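Local coordinates for probable secreted solute-binding lipoprotein (Streptomyces coelicolor, PDB 3I3V), which probably binds a solute outside the cell membrane and hands it to a transporter, as in other extracellular solute-binding lipoproteins, at residues A218-D223 and G266-A271; A152-L157 and I162-V167; Q183-Q188 and I209-H214. All coordinates share one frame; numbering follows the deposited sequence.

Contact 1. Residues A218-D223 and G266-A271; sequences AGVFAD and GGWPLA
Phe221 and Val220 meet the indole of Trp268 in the hydrophobic core of one lobe of a periplasmic-binding-protein fold, where the loop after helix 203-217 faces the loop after strand 263-266. The packed part is small and wholly apolar. Phe221 CE1 lies 3.8 Å from Trp268 CH2, and CZ of the same phenyl ring follows at 4.2 Å from that carbon. Thus the far corner of the six-membered part of the indole does the touching. The two side chains cross obliquely. Val220 adds a looser touch, its CG1 4.3 Å from Trp268 CH2. The nearest CA pair, Val220 CA and Pro269 CA, is 11.5 Å apart, a gap spanned mainly by the two aromatic rings. Trp268 does most of the reaching: CG is anti to the backbone N (chi1 -174°), which sends the indole out from its loop toward Phe221. Leu150, Gln180, Ile181, Leu215 and Val165 also touch the indole, while Phe377 meets the Phe221 ring edge-to-face, so the thin direct contact is part of a larger core.

The buried Gly219 ends helix 203-217 in a Schellman motif with a positive phi (81°), and its carbonyl oxygen accepts a hydrogen bond from Arg158 NE. Toward the solvent side the loop 218-223 relies on polar bonds instead. Ala218 is partly exposed, and its carbonyl oxygen accepts a hydrogen bond from Arg155 NH2. At the other end the exposed Asp223 forms a salt bridge with Arg158. On the tryptophan side, the following proline packs against the indole itself: Pro269 CD sits 3.6 Å above one face of the Trp268 ring, offset toward its rim.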
# COMPACT_ATOMS: atom_id res chain seq x y z
N ALA C 218 -54.45 17.30 55.37
CA ALA C 218 -53.46 18.11 56.06
C ALA C 218 -53.42 19.53 55.51
O ALA C 218 -52.66 20.37 56.00
CB ALA C 218 -52.09 17.46 55.95
N GLY C 219 -54.23 19.79 54.49
CA GLY C 219 -54.28 21.11 53.89
C GLY C 219 -53.17 21.42 52.90
O GLY C 219 -52.73 22.56 52.80
N VAL C 220 -52.73 20.41 52.15
CA VAL C 220 -51.67 20.62 51.18
C VAL C 220 -52.18 21.35 49.94
O VAL C 220 -51.42 22.01 49.24
CB VAL C 220 -51.02 19.28 50.77
CG1 VAL C 220 -50.13 19.47 49.54
CG2 VAL C 220 -50.18 18.74 51.92
N PHE C 221 -53.48 21.24 49.67
CA PHE C 221 -54.06 21.91 48.51
C PHE C 221 -54.76 23.18 48.93
O PHE C 221 -55.14 23.33 50.09
CB PHE C 221 -55.05 20.98 47.81
CG PHE C 221 -54.42 19.70 47.36
CD1 PHE C 221 -53.44 19.70 46.38
CD2 PHE C 221 -54.74 18.50 47.97
CE1 PHE C 221 -52.77 18.55 46.04
CE2 PHE C 221 -54.08 17.33 47.63
CZ PHE C 221 -53.09 17.36 46.66
N ALA C 222 -54.92 24.11 47.99
CA ALA C 222 -55.59 25.38 48.26
C ALA C 222 -57.00 25.12 48.78
O ALA C 222 -57.61 24.10 48.44
CB ALA C 222 -55.65 26.22 46.98
N ASP C 223 -57.51 26.03 49.59
CA ASP C 223 -58.86 25.87 50.11
C ASP C 223 -59.81 25.78 48.92
O ASP C 223 -59.63 26.48 47.92
CB ASP C 223 -59.27 27.06 50.99
CG ASP C 223 -58.49 27.12 52.32
OD1 ASP C 223 -58.28 26.06 52.94
OD2 ASP C 223 -58.12 28.23 52.74
N GLY C 266 -39.28 20.50 40.18
CA GLY C 266 -38.87 19.23 40.77
C GLY C 266 -39.98 18.21 40.55
O GLY C 266 -40.73 18.30 39.58
N GLY C 267 -40.07 17.24 41.45
CA GLY C 267 -41.10 16.22 41.33
C GLY C 267 -42.00 16.28 42.55
O GLY C 267 -41.79 17.09 43.45
N TRP C 268 -43.02 15.43 42.58
CA TRP C 268 -43.94 15.41 43.70
C TRP C 268 -43.33 14.57 44.84
O TRP C 268 -42.87 13.45 44.63
CB TRP C 268 -45.30 14.85 43.26
CG TRP C 268 -46.33 14.93 44.33
CD1 TRP C 268 -46.58 14.02 45.30
CD2 TRP C 268 -47.20 16.05 44.60
NE1 TRP C 268 -47.54 14.49 46.17
CE2 TRP C 268 -47.93 15.74 45.76
CE3 TRP C 268 -47.41 17.29 43.98
CZ2 TRP C 268 -48.87 16.61 46.31
CZ3 TRP C 268 -48.35 18.16 44.53
CH2 TRP C 268 -49.06 17.81 45.68
N PRO C 269 -43.31 15.12 46.06
CA PRO C 269 -42.75 14.44 47.24
C PRO C 269 -43.23 13.00 47.38
O PRO C 269 -44.34 12.67 46.98
CB PRO C 269 -43.20 15.32 48.39
CG PRO C 269 -43.11 16.68 47.79
CD PRO C 269 -43.78 16.47 46.43
N LEU C 270 -42.38 12.16 47.97
CA LEU C 270 -42.70 10.75 48.17
C LEU C 270 -43.11 10.42 49.60
O LEU C 270 -42.69 11.09 50.55
CB LEU C 270 -41.50 9.89 47.80
CG LEU C 270 -40.93 9.95 46.38
CD1 LEU C 270 -39.71 9.07 46.33
CD2 LEU C 270 -41.96 9.50 45.35
N ALA C 271 -43.92 9.38 49.73
CA ALA C 271 -44.36 8.90 51.04
C ALA C 271 -43.33 7.81 51.35
O ALA C 271 -42.56 7.43 50.47
CB ALA C 271 -45.75 8.29 50.94

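Contact 2. Residues A152-L157 and I162-V167; sequences AAARKL and IAPVTV
Leu157 and Ile162 join across the tight helix-to-strand connection between helix 147-159 and strand 163-166, an alpha-beta step of the periplasmic-binding-protein fold in which the chain folds back over the helix it has just left. One backbone hydrogen bond closes the turn: Ile162 N donates to Leu157 O at 2.9 Å, with an N-H...O angle of 153°. The amide approaches tilted 35° from the carbonyl plane.

The side-chain pairs are apolar. Leu157 works with both branches: CD1 packs against Pro164 CA at 3.8 Å, while CD2 faces Ile162 CG2 at 4.2 Å. Its CG stands anti to the carbonyl carbon (chi1 -77°), a setting that lets the fork span both residues. Leu134 of helix 132-138 also touches Ile162, and Leu157 packs on Leu135 and Ala138 of that helix and on Ala243 of strand 242-246, joining two helices to the sheet. One turn earlier on the helix, the small side chain of Ala154 allows close approach of the strand, its CA 5.1 Å from Pro164 CA and its CB 3.9 Å from Pro164 CB.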
# COMPACT_ATOMS: atom_id res chain seq x y z
N ALA C 152 -45.45 19.97 56.09
CA ALA C 152 -44.84 20.98 56.95
C ALA C 152 -44.68 22.30 56.21
O ALA C 152 -44.83 23.38 56.80
CB ALA C 152 -43.46 20.50 57.46
N ALA C 153 -44.39 22.23 54.92
CA ALA C 153 -44.24 23.43 54.12
C ALA C 153 -45.63 24.05 53.92
O ALA C 153 -45.79 25.27 53.97
CB ALA C 153 -43.60 23.10 52.79
N ALA C 154 -46.63 23.19 53.70
CA ALA C 154 -48.00 23.66 53.50
C ALA C 154 -48.46 24.45 54.72
O ALA C 154 -49.05 25.52 54.58
CB ALA C 154 -48.93 22.47 53.26
N ARG C 155 -48.18 23.91 55.91
CA ARG C 155 -48.54 24.57 57.16
C ARG C 155 -47.87 25.95 57.23
O ARG C 155 -48.54 26.96 57.41
CB ARG C 155 -48.09 23.73 58.35
CG ARG C 155 -49.04 22.60 58.70
CD ARG C 155 -50.39 23.17 59.12
NE ARG C 155 -51.40 22.98 58.09
CZ ARG C 155 -52.60 23.55 58.09
NH1 ARG C 155 -52.96 24.36 59.07
NH2 ARG C 155 -53.44 23.29 57.10
N LYS C 156 -46.55 25.97 57.08
CA LYS C 156 -45.81 27.22 57.12
C LYS C 156 -46.36 28.23 56.13
O LYS C 156 -46.58 29.39 56.47
CB LYS C 156 -44.33 26.98 56.85
CG LYS C 156 -43.58 26.37 58.03
CD LYS C 156 -42.08 26.35 57.76
CE LYS C 156 -41.27 26.51 59.05
NZ LYS C 156 -41.48 25.38 59.99
N LEU C 157 -46.60 27.78 54.90
CA LEU C 157 -47.14 28.64 53.84
C LEU C 157 -48.49 29.24 54.22
O LEU C 157 -48.71 30.44 54.08
CB LEU C 157 -47.28 27.84 52.54
CG LEU C 157 -46.01 27.57 51.73
CD1 LEU C 157 -46.25 26.42 50.77
CD2 LEU C 157 -45.62 28.84 50.97
N ILE C 162 -50.41 32.25 52.57
CA ILE C 162 -50.10 31.88 51.19
C ILE C 162 -50.59 30.45 50.92
O ILE C 162 -50.27 29.51 51.66
CB ILE C 162 -48.58 31.95 50.93
CG1 ILE C 162 -48.05 33.33 51.33
CG2 ILE C 162 -48.31 31.64 49.46
CD1 ILE C 162 -46.54 33.47 51.25
N ALA C 163 -51.36 30.28 49.86
CA ALA C 163 -51.88 28.97 49.51
C ALA C 163 -50.71 28.07 49.12
O ALA C 163 -49.74 28.54 48.52
CB ALA C 163 -52.87 29.08 48.35
N PRO C 164 -50.76 26.79 49.50
CA PRO C 164 -49.70 25.82 49.19
C PRO C 164 -49.76 25.30 47.75
O PRO C 164 -49.23 25.96 46.84
CB PRO C 164 -49.92 24.72 50.23
CG PRO C 164 -51.40 24.75 50.43
CD PRO C 164 -51.70 26.23 50.49
N VAL C 165 -50.37 24.14 47.52
CA VAL C 165 -50.46 23.60 46.16
C VAL C 165 -51.78 23.99 45.51
O VAL C 165 -52.86 23.74 46.05
CB VAL C 165 -50.34 22.04 46.10
CG1 VAL C 165 -50.34 21.58 44.66
CG2 VAL C 165 -49.06 21.57 46.77
N THR C 166 -51.71 24.62 44.35
CA THR C 166 -52.92 25.00 43.65
C THR C 166 -53.15 24.01 42.50
O THR C 166 -52.21 23.61 41.81
CB THR C 166 -52.83 26.44 43.10
OG1 THR C 166 -54.05 26.78 42.44
CG2 THR C 166 -51.67 26.56 42.12
N VAL C 167 -54.39 23.60 42.32
CA VAL C 167 -54.73 22.66 41.26
C VAL C 167 -56.23 22.69 41.00
O VAL C 167 -57.02 22.93 41.91
CB VAL C 167 -54.28 21.22 41.65
CG1 VAL C 167 -55.03 20.76 42.89
CG2 VAL C 167 -54.51 20.27 40.48

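Contact 3. Residues Q183-Q188 and I209-H214; sequences QTFLSQ and IEYFAH
The loop that joins helices 172-182 and 188-197 packs on one side of helix 203-217, within the helical part of one lobe of the periplasmic-binding-protein fold. Tyr211 receives it, pointing from the helix toward Thr184 and Phe185. Its CG is anti to the backbone N (chi1 -179°), a setting that carries the phenol off the helix toward the loop, where it crosses both side chains at about a right angle.

Thr184 OG1 comes to the edge of the phenol ring, near its plane, 3.5 Å from Tyr211 CD2 and 3.6 Å from Tyr211 CE2. The methyl CG2 of Thr184 stands somewhat farther off, 4.1 Å from Tyr211 CD2. The hydroxyl is also hydrogen-bonded to the carbonyl oxygen of Ile181, in the last turn of the preceding helix, which satisfies this buried polar group and fixes the side chain's rotation. A valine in its place would probably leave the Ile181 carbonyl without this hydrogen-bond partner and put a methyl where the hydroxyl meets the ring edge.

Phe185 approaches the same tyrosine and comes closest at the root of that side chain, CB. Its phenyl edge carries the contact, with Tyr211 CB close to the plane of that ring. Thr184 CG2 sits 4.2 Å above one face of the Phe185 phenyl, over its centre, so the two consecutive side chains pack on each other beside the tyrosine. Ile181 also packs on Tyr211, and the phenol OH makes a weak hydrogen bond with Pro269 O, in loop 266-271. The closest point between Phe185 and Tyr211 is CE2 to CB, 3.8 Å.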
# COMPACT_ATOMS: atom_id res chain seq x y z
N GLN C 183 -50.12 7.26 42.11
CA GLN C 183 -49.05 6.46 41.52
C GLN C 183 -47.77 6.45 42.35
O GLN C 183 -46.75 5.96 41.89
CB GLN C 183 -48.74 6.93 40.10
CG GLN C 183 -49.69 6.38 39.05
CD GLN C 183 -49.43 6.98 37.68
OE1 GLN C 183 -50.00 8.00 37.32
NE2 GLN C 183 -48.55 6.34 36.92
N THR C 184 -47.83 7.01 43.55
CA THR C 184 -46.66 7.01 44.40
C THR C 184 -46.32 5.56 44.73
O THR C 184 -45.16 5.21 44.94
CB THR C 184 -46.92 7.77 45.72
OG1 THR C 184 -47.25 9.14 45.43
CG2 THR C 184 -45.68 7.73 46.62
N PHE C 185 -47.35 4.71 44.74
CA PHE C 185 -47.21 3.29 45.05
C PHE C 185 -47.61 2.37 43.90
O PHE C 185 -48.13 1.28 44.12
CB PHE C 185 -48.08 2.94 46.27
CG PHE C 185 -47.72 3.71 47.51
CD1 PHE C 185 -46.59 3.38 48.26
CD2 PHE C 185 -48.52 4.77 47.94
CE1 PHE C 185 -46.27 4.09 49.42
CE2 PHE C 185 -48.20 5.48 49.10
CZ PHE C 185 -47.08 5.14 49.84
N LEU C 186 -47.35 2.79 42.67
CA LEU C 186 -47.70 1.99 41.50
C LEU C 186 -46.63 2.10 40.42
O LEU C 186 -46.23 3.20 40.04
CB LEU C 186 -49.05 2.45 40.93
CG LEU C 186 -50.33 2.13 41.72
CD1 LEU C 186 -51.48 2.96 41.20
CD2 LEU C 186 -50.63 0.66 41.58
N SER C 187 -46.16 0.96 39.92
CA SER C 187 -45.16 0.96 38.87
C SER C 187 -45.89 1.30 37.58
O SER C 187 -47.12 1.38 37.56
CB SER C 187 -44.50 -0.40 38.73
OG SER C 187 -45.45 -1.38 38.33
N GLN C 188 -45.15 1.49 36.50
CA GLN C 188 -45.75 1.83 35.22
C GLN C 188 -46.83 0.81 34.82
O GLN C 188 -47.94 1.19 34.45
CB GLN C 188 -44.67 1.90 34.14
CG GLN C 188 -44.82 3.09 33.21
CD GLN C 188 -44.34 4.38 33.84
OE1 GLN C 188 -44.52 4.60 35.04
NE2 GLN C 188 -43.72 5.24 33.04
N ILE C 209 -54.09 6.16 47.58
CA ILE C 209 -55.30 6.88 47.93
C ILE C 209 -55.22 7.34 49.38
O ILE C 209 -55.77 8.37 49.74
CB ILE C 209 -56.57 6.02 47.72
CG1 ILE C 209 -56.78 5.75 46.22
CG2 ILE C 209 -57.77 6.72 48.30
CD1 ILE C 209 -58.06 5.01 45.89
N GLU C 210 -54.53 6.56 50.22
CA GLU C 210 -54.36 6.93 51.63
C GLU C 210 -53.43 8.13 51.64
O GLU C 210 -53.74 9.16 52.24
CB GLU C 210 -53.69 5.81 52.44
CG GLU C 210 -54.49 4.54 52.65
CD GLU C 210 -53.73 3.52 53.52
OE1 GLU C 210 -54.22 2.38 53.66
OE2 GLU C 210 -52.65 3.87 54.06
N TYR C 211 -52.29 7.98 50.98
CA TYR C 211 -51.31 9.05 50.92
C TYR C 211 -52.01 10.32 50.47
O TYR C 211 -51.91 11.36 51.13
CB TYR C 211 -50.18 8.66 49.96
CG TYR C 211 -49.10 9.72 49.85
CD1 TYR C 211 -48.69 10.44 50.98
CD2 TYR C 211 -48.49 9.99 48.62
CE1 TYR C 211 -47.69 11.41 50.88
CE2 TYR C 211 -47.49 10.96 48.51
CZ TYR C 211 -47.10 11.66 49.65
OH TYR C 211 -46.12 12.62 49.54
N PHE C 212 -52.73 10.25 49.36
CA PHE C 212 -53.44 11.42 48.85
C PHE C 212 -54.36 12.02 49.90
O PHE C 212 -54.36 13.23 50.11
CB PHE C 212 -54.28 11.05 47.63
CG PHE C 212 -55.15 12.17 47.15
CD1 PHE C 212 -54.62 13.17 46.34
CD2 PHE C 212 -56.48 12.25 47.53
CE1 PHE C 212 -55.40 14.24 45.92
CE2 PHE C 212 -57.28 13.32 47.12
CZ PHE C 212 -56.74 14.32 46.31
N ALA C 213 -55.17 11.18 50.54
CA ALA C 213 -56.12 11.62 51.55
C ALA C 213 -55.43 12.28 52.73
O ALA C 213 -55.96 13.23 53.32
CB ALA C 213 -56.96 10.45 52.03
N HIS C 214 -54.25 11.78 53.07
CA HIS C 214 -53.47 12.33 54.18
C HIS C 214 -53.05 13.76 53.78
O HIS C 214 -53.36 14.72 54.49
CB HIS C 214 -52.25 11.43 54.44
CG HIS C 214 -51.47 11.81 55.66
ND1 HIS C 214 -52.06 12.13 56.86
CD2 HIS C 214 -50.13 11.86 55.87
CE1 HIS C 214 -51.12 12.38 57.76
NE2 HIS C 214 -49.94 12.22 57.19

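The three contacts lie in one lobe of the binding protein, and contact 1 touches both of the others. Its centre is about 8 Å from that of contact 2, and loop 218-223 is joined to strand 163-166 at Val165: Val220 O and Val165 N are 2.9 Å apart, as are Ala222 N and Val165 O, both probable hydrogen bonds. Loop 266-271 reaches contact 3, with centres about 12 Å apart; Ala271 CB packs 3.6 Å from Phe185 CZ. Helix 203-217 carries part of contact 3 and runs directly into loop 218-223. Contacts 2 and 3 do not meet, their centres being about 20 Å and their nearest atoms about 7 Å apart.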